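Local coordinates for protein putative peptidase M23 (Pseudomonas aeruginosa PAO1, PDB 2HSI) that probably acts as a zinc-dependent endopeptidase of the M23 family, in which a bound zinc ion marks the likely active site, at residues A[141-155]-A[263-277]. Sequence-based numbering, arbitrary orientation.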
# COMPACT_ATOMS: atom_id res chain seq x y z
N TYR A 141 0.57 -7.32 5.53
CA TYR A 141 1.41 -6.44 4.69
C TYR A 141 2.52 -7.18 3.93
O TYR A 141 2.97 -6.70 2.88
CB TYR A 141 2.02 -5.34 5.54
CG TYR A 141 1.07 -4.24 5.96
CD1 TYR A 141 0.27 -3.55 5.04
CD2 TYR A 141 1.02 -3.85 7.30
CE1 TYR A 141 -0.58 -2.51 5.45
CE2 TYR A 141 0.20 -2.83 7.71
CZ TYR A 141 -0.60 -2.16 6.80
OH TYR A 141 -1.41 -1.16 7.27
N ARG A 142 2.95 -8.33 4.46
CA ARG A 142 4.01 -9.13 3.86
C ARG A 142 3.50 -10.15 2.84
O ARG A 142 4.30 -10.85 2.23
CB ARG A 142 4.83 -9.83 4.94
CG ARG A 142 5.73 -8.87 5.68
CD ARG A 142 6.26 -9.44 6.97
NE ARG A 142 7.00 -8.40 7.69
CZ ARG A 142 7.61 -8.57 8.86
NH1 ARG A 142 7.57 -9.74 9.48
NH2 ARG A 142 8.25 -7.56 9.41
N ARG A 143 2.18 -10.23 2.66
CA ARG A 143 1.62 -11.06 1.60
C ARG A 143 2.09 -10.60 0.20
O ARG A 143 2.07 -9.40 -0.10
CB ARG A 143 0.09 -11.08 1.66
CG ARG A 143 -0.52 -12.19 0.81
CD ARG A 143 -1.87 -11.74 0.31
NE ARG A 143 -2.57 -12.75 -0.50
CZ ARG A 143 -3.32 -13.73 0.00
NH1 ARG A 143 -3.46 -13.88 1.32
NH2 ARG A 143 -3.94 -14.57 -0.82
N PHE A 144 2.56 -11.54 -0.60
CA PHE A 144 3.01 -11.24 -1.96
C PHE A 144 2.35 -12.20 -2.95
O PHE A 144 2.91 -13.22 -3.31
CB PHE A 144 4.55 -11.29 -2.05
CG PHE A 144 5.11 -10.68 -3.32
CD1 PHE A 144 5.31 -9.30 -3.43
CD2 PHE A 144 5.41 -11.48 -4.42
CE1 PHE A 144 5.82 -8.74 -4.62
CE2 PHE A 144 5.91 -10.93 -5.61
CZ PHE A 144 6.11 -9.56 -5.70
N SER A 145 1.15 -11.84 -3.39
CA SER A 145 0.40 -12.67 -4.32
C SER A 145 0.87 -12.35 -5.76
O SER A 145 1.40 -11.27 -5.99
CB SER A 145 -1.10 -12.42 -4.14
OG SER A 145 -1.44 -11.08 -4.47
N PRO A 146 0.71 -13.30 -6.72
CA PRO A 146 1.31 -13.12 -8.06
C PRO A 146 0.70 -12.12 -9.04
O PRO A 146 1.35 -11.75 -10.03
CB PRO A 146 1.25 -14.53 -8.66
CG PRO A 146 0.11 -15.18 -7.98
CD PRO A 146 0.05 -14.61 -6.59
N GLY A 147 -0.54 -11.70 -8.80
CA GLY A 147 -1.27 -10.90 -9.77
C GLY A 147 -0.85 -9.45 -9.93
O GLY A 147 -0.33 -8.83 -9.00
N LEU A 148 -1.10 -8.92 -11.11
CA LEU A 148 -0.80 -7.52 -11.43
C LEU A 148 -1.98 -6.65 -11.00
O LEU A 148 -3.14 -7.00 -11.27
CB LEU A 148 -0.54 -7.36 -12.94
CG LEU A 148 0.67 -8.09 -13.56
CD1 LEU A 148 0.51 -8.24 -15.08
CD2 LEU A 148 1.99 -7.40 -13.24
N PRO A 149 -1.69 -5.52 -10.33
CA PRO A 149 -2.68 -4.51 -9.99
C PRO A 149 -3.49 -4.03 -11.19
O PRO A 149 -2.96 -3.85 -12.30
CB PRO A 149 -1.83 -3.37 -9.43
CG PRO A 149 -0.67 -4.07 -8.82
CD PRO A 149 -0.36 -5.14 -9.83
N SER A 150 -4.78 -3.83 -10.94
CA SER A 150 -5.71 -3.34 -11.96
C SER A 150 -5.36 -1.93 -12.42
O SER A 150 -5.47 -1.61 -13.60
CB SER A 150 -7.16 -3.39 -11.44
OG SER A 150 -7.45 -2.32 -10.54
N ASN A 151 -4.91 -1.11 -11.47
CA ASN A 151 -4.48 0.26 -11.74
C ASN A 151 -3.46 0.69 -10.71
O ASN A 151 -3.60 0.35 -9.52
CB ASN A 151 -5.66 1.24 -11.76
CG ASN A 151 -6.62 1.05 -10.59
OD1 ASN A 151 -7.21 -0.02 -10.43
ND2 ASN A 151 -6.80 2.09 -9.80
N LEU A 152 -2.44 1.42 -11.14
CA LEU A 152 -1.42 1.90 -10.22
C LEU A 152 -1.74 3.29 -9.73
O LEU A 152 -1.41 3.64 -8.60
CB LEU A 152 -0.02 1.85 -10.85
CG LEU A 152 0.56 0.51 -11.30
CD1 LEU A 152 1.96 0.75 -11.87
CD2 LEU A 152 0.60 -0.52 -10.19
N MET A 153 -2.39 4.08 -10.58
CA MET A 153 -2.99 5.33 -10.13
C MET A 153 -4.30 4.98 -9.46
O MET A 153 -5.20 4.40 -10.09
CB MET A 153 -3.21 6.32 -11.28
CG MET A 153 -3.71 7.69 -10.79
SD MET A 153 -3.93 8.96 -12.05
CE MET A 153 -4.20 10.41 -11.02
N LEU A 154 -4.40 5.32 -8.18
CA LEU A 154 -5.51 4.89 -7.34
C LEU A 154 -6.60 5.95 -7.24
O LEU A 154 -6.31 7.15 -7.29
CB LEU A 154 -4.99 4.55 -5.94
CG LEU A 154 -3.95 3.45 -5.82
CD1 LEU A 154 -3.55 3.23 -4.37
CD2 LEU A 154 -4.45 2.16 -6.44
N ASP A 155 -7.84 5.50 -7.10
CA ASP A 155 -8.93 6.40 -6.78
C ASP A 155 -8.87 6.75 -5.31
O ASP A 155 -8.43 5.93 -4.50
CB ASP A 155 -10.29 5.75 -7.06
CG ASP A 155 -10.52 5.47 -8.52
OD1 ASP A 155 -9.87 6.08 -9.39
OD2 ASP A 155 -11.39 4.62 -8.79
N ASN A 263 -4.00 3.40 4.70
CA ASN A 263 -2.59 3.03 4.50
C ASN A 263 -2.40 2.44 3.12
O ASN A 263 -3.26 1.70 2.66
CB ASN A 263 -2.13 1.99 5.52
CG ASN A 263 -2.00 2.55 6.92
OD1 ASN A 263 -1.61 3.69 7.10
ND2 ASN A 263 -2.33 1.74 7.91
N VAL A 264 -1.27 2.76 2.48
CA VAL A 264 -0.83 2.08 1.26
C VAL A 264 0.54 1.48 1.52
O VAL A 264 1.44 2.16 2.01
CB VAL A 264 -0.78 3.00 0.02
CG1 VAL A 264 -0.11 2.29 -1.17
CG2 VAL A 264 -2.18 3.45 -0.38
N SER A 265 0.68 0.19 1.22
CA SER A 265 1.94 -0.51 1.41
C SER A 265 2.44 -1.06 0.08
O SER A 265 1.66 -1.46 -0.79
CB SER A 265 1.76 -1.61 2.44
OG SER A 265 2.99 -2.23 2.82
N LEU A 266 3.76 -1.07 -0.07
CA LEU A 266 4.46 -1.71 -1.18
C LEU A 266 5.68 -2.36 -0.57
O LEU A 266 6.40 -1.72 0.21
CB LEU A 266 4.93 -0.68 -2.22
CG LEU A 266 3.95 -0.12 -3.26
CD1 LEU A 266 4.54 1.16 -3.85
CD2 LEU A 266 3.69 -1.14 -4.36
N ASN A 267 5.93 -3.61 -0.93
CA ASN A 267 7.04 -4.41 -0.39
C ASN A 267 7.25 -4.26 1.12
O ASN A 267 8.38 -4.06 1.58
CB ASN A 267 8.37 -4.20 -1.17
CG ASN A 267 8.74 -2.73 -1.35
OD1 ASN A 267 8.38 -2.12 -2.35
ND2 ASN A 267 9.43 -2.15 -0.37
N ASP A 268 6.15 -4.35 1.87
CA ASP A 268 6.15 -4.17 3.33
C ASP A 268 6.73 -2.83 3.80
O ASP A 268 7.42 -2.75 4.83
CB ASP A 268 6.83 -5.36 4.03
CG ASP A 268 6.53 -5.42 5.53
OD1 ASP A 268 5.45 -4.96 5.96
OD2 ASP A 268 7.39 -5.95 6.28
N ALA A 269 6.45 -1.78 3.03
CA ALA A 269 6.80 -0.42 3.40
C ALA A 269 5.57 0.46 3.24
O ALA A 269 5.01 0.57 2.14
CB ALA A 269 7.94 0.09 2.53
N ARG A 270 5.13 1.08 4.34
CA ARG A 270 4.05 2.08 4.27
C ARG A 270 4.54 3.35 3.60
O ARG A 270 5.56 3.94 3.99
CB ARG A 270 3.45 2.41 5.65
CG ARG A 270 2.23 1.58 6.04
CD ARG A 270 2.63 0.39 6.88
NE ARG A 270 3.00 -0.73 6.05
CZ ARG A 270 3.85 -1.69 6.39
NH1 ARG A 270 4.47 -1.71 7.56
NH2 ARG A 270 4.09 -2.65 5.53
N VAL A 271 3.81 3.74 2.57
CA VAL A 271 4.17 4.89 1.76
C VAL A 271 3.01 5.87 1.68
O VAL A 271 1.89 5.55 2.09
CB VAL A 271 4.68 4.48 0.34
CG1 VAL A 271 5.93 3.61 0.45
CG2 VAL A 271 3.57 3.79 -0.47
N ASP A 272 3.30 7.07 1.19
CA ASP A 272 2.35 8.17 1.12
C ASP A 272 1.26 7.90 0.08
O ASP A 272 1.53 7.92 -1.12
CB ASP A 272 3.11 9.46 0.79
CG ASP A 272 2.23 10.71 0.86
OD1 ASP A 272 1.02 10.63 1.16
OD2 ASP A 272 2.78 11.80 0.60
N PRO A 273 0.02 7.68 0.55
CA PRO A 273 -1.08 7.41 -0.38
C PRO A 273 -1.37 8.56 -1.34
O PRO A 273 -1.92 8.31 -2.41
CB PRO A 273 -2.27 7.17 0.56
CG PRO A 273 -1.63 6.72 1.84
CD PRO A 273 -0.46 7.64 1.94
N ALA A 274 -0.97 9.78 -0.97
CA ALA A 274 -1.15 10.97 -1.83
C ALA A 274 -0.41 10.86 -3.18
O ALA A 274 -0.88 11.40 -4.17
CB ALA A 274 -0.76 12.25 -1.09
N ILE A 275 0.71 10.15 -3.19
CA ILE A 275 1.48 9.89 -4.43
C ILE A 275 0.59 9.21 -5.49
O ILE A 275 0.56 9.62 -6.66
CB ILE A 275 2.74 9.03 -4.12
CG1 ILE A 275 3.72 9.80 -3.23
CG2 ILE A 275 3.44 8.52 -5.41
CD1 ILE A 275 4.84 8.96 -2.67
N PHE A 276 -0.18 8.22 -5.05
CA PHE A 276 -1.00 7.40 -5.92
C PHE A 276 -2.27 8.08 -6.43
O PHE A 276 -2.83 7.66 -7.44
CB PHE A 276 -1.36 6.09 -5.19
CG PHE A 276 -0.16 5.27 -4.82
CD1 PHE A 276 0.34 4.32 -5.70
CD2 PHE A 276 0.49 5.48 -3.61
CE1 PHE A 276 1.46 3.57 -5.38
CE2 PHE A 276 1.61 4.75 -3.28
CZ PHE A 276 2.09 3.79 -4.17
N ILE A 277 -2.73 9.11 -5.73
CA ILE A 277 -3.92 9.85 -6.16
C ILE A 277 -3.54 11.15 -6.89
O ILE A 277 -4.41 11.88 -7.37
CB ILE A 277 -4.92 10.10 -4.98
CG1 ILE A 277 -4.30 10.98 -3.89
CG2 ILE A 277 -5.43 8.76 -4.40
CD1 ILE A 277 -5.24 11.33 -2.73
O HOH W 1 3.19 -4.42 1.26
O HOH W 2 7.33 -4.55 8.97
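The guanidinium of R270 lies flat on one face of the Y141 ring, with the two planes at 15°, which defines a stack. R270 CZ sits 21° off the normal of the Y141 ring, which also meets the cation-pi criterion. N263 approaches the ring at its edge, with ND2 3.1 Å from Y141 OH; its OD1 is hydrogen-bonded to H261, a zinc ligand. At the edge of the R270 guanidinium, two nearly in-plane acceptors fix its rotation: NH2 donates to S265 OG (3.0 Å) and to D268 OD1 (2.7 Å). The R270 chain bends at chi2 and chi3, folding its head back over the tyrosine. D268 OD2 takes a nearly straight bond from R142 NE (2.9 Å, 169° at the hydrogen), which meets it from above the carboxylate plane; K58 forms a further salt bridge to the same oxygen. D268 thus serves two arginines, one on each oxygen, with K58 sharing OD2; a single carboxylate would probably offset their positive charges only in part. One water joins Y141 O, S265 OG and D268 N; another links R142 NH2 to D268 OD2. At the far end, L154 N donates to F276 O (2.9 Å), and L154 CD1 packs 3.7 Å from F276 CB, while L152 O lies at the F276 ring edge. Overall, the end of helix 127-141 and the start of the loop after it are held by the cation-pi stack and the salt-bridge network to the antiparallel hairpin of strands 260-266 and 269-271, and the loop's far end by L154 to helix 273-277; the hairpin is part of the zinc-bearing sheet of the M23 peptidase fold.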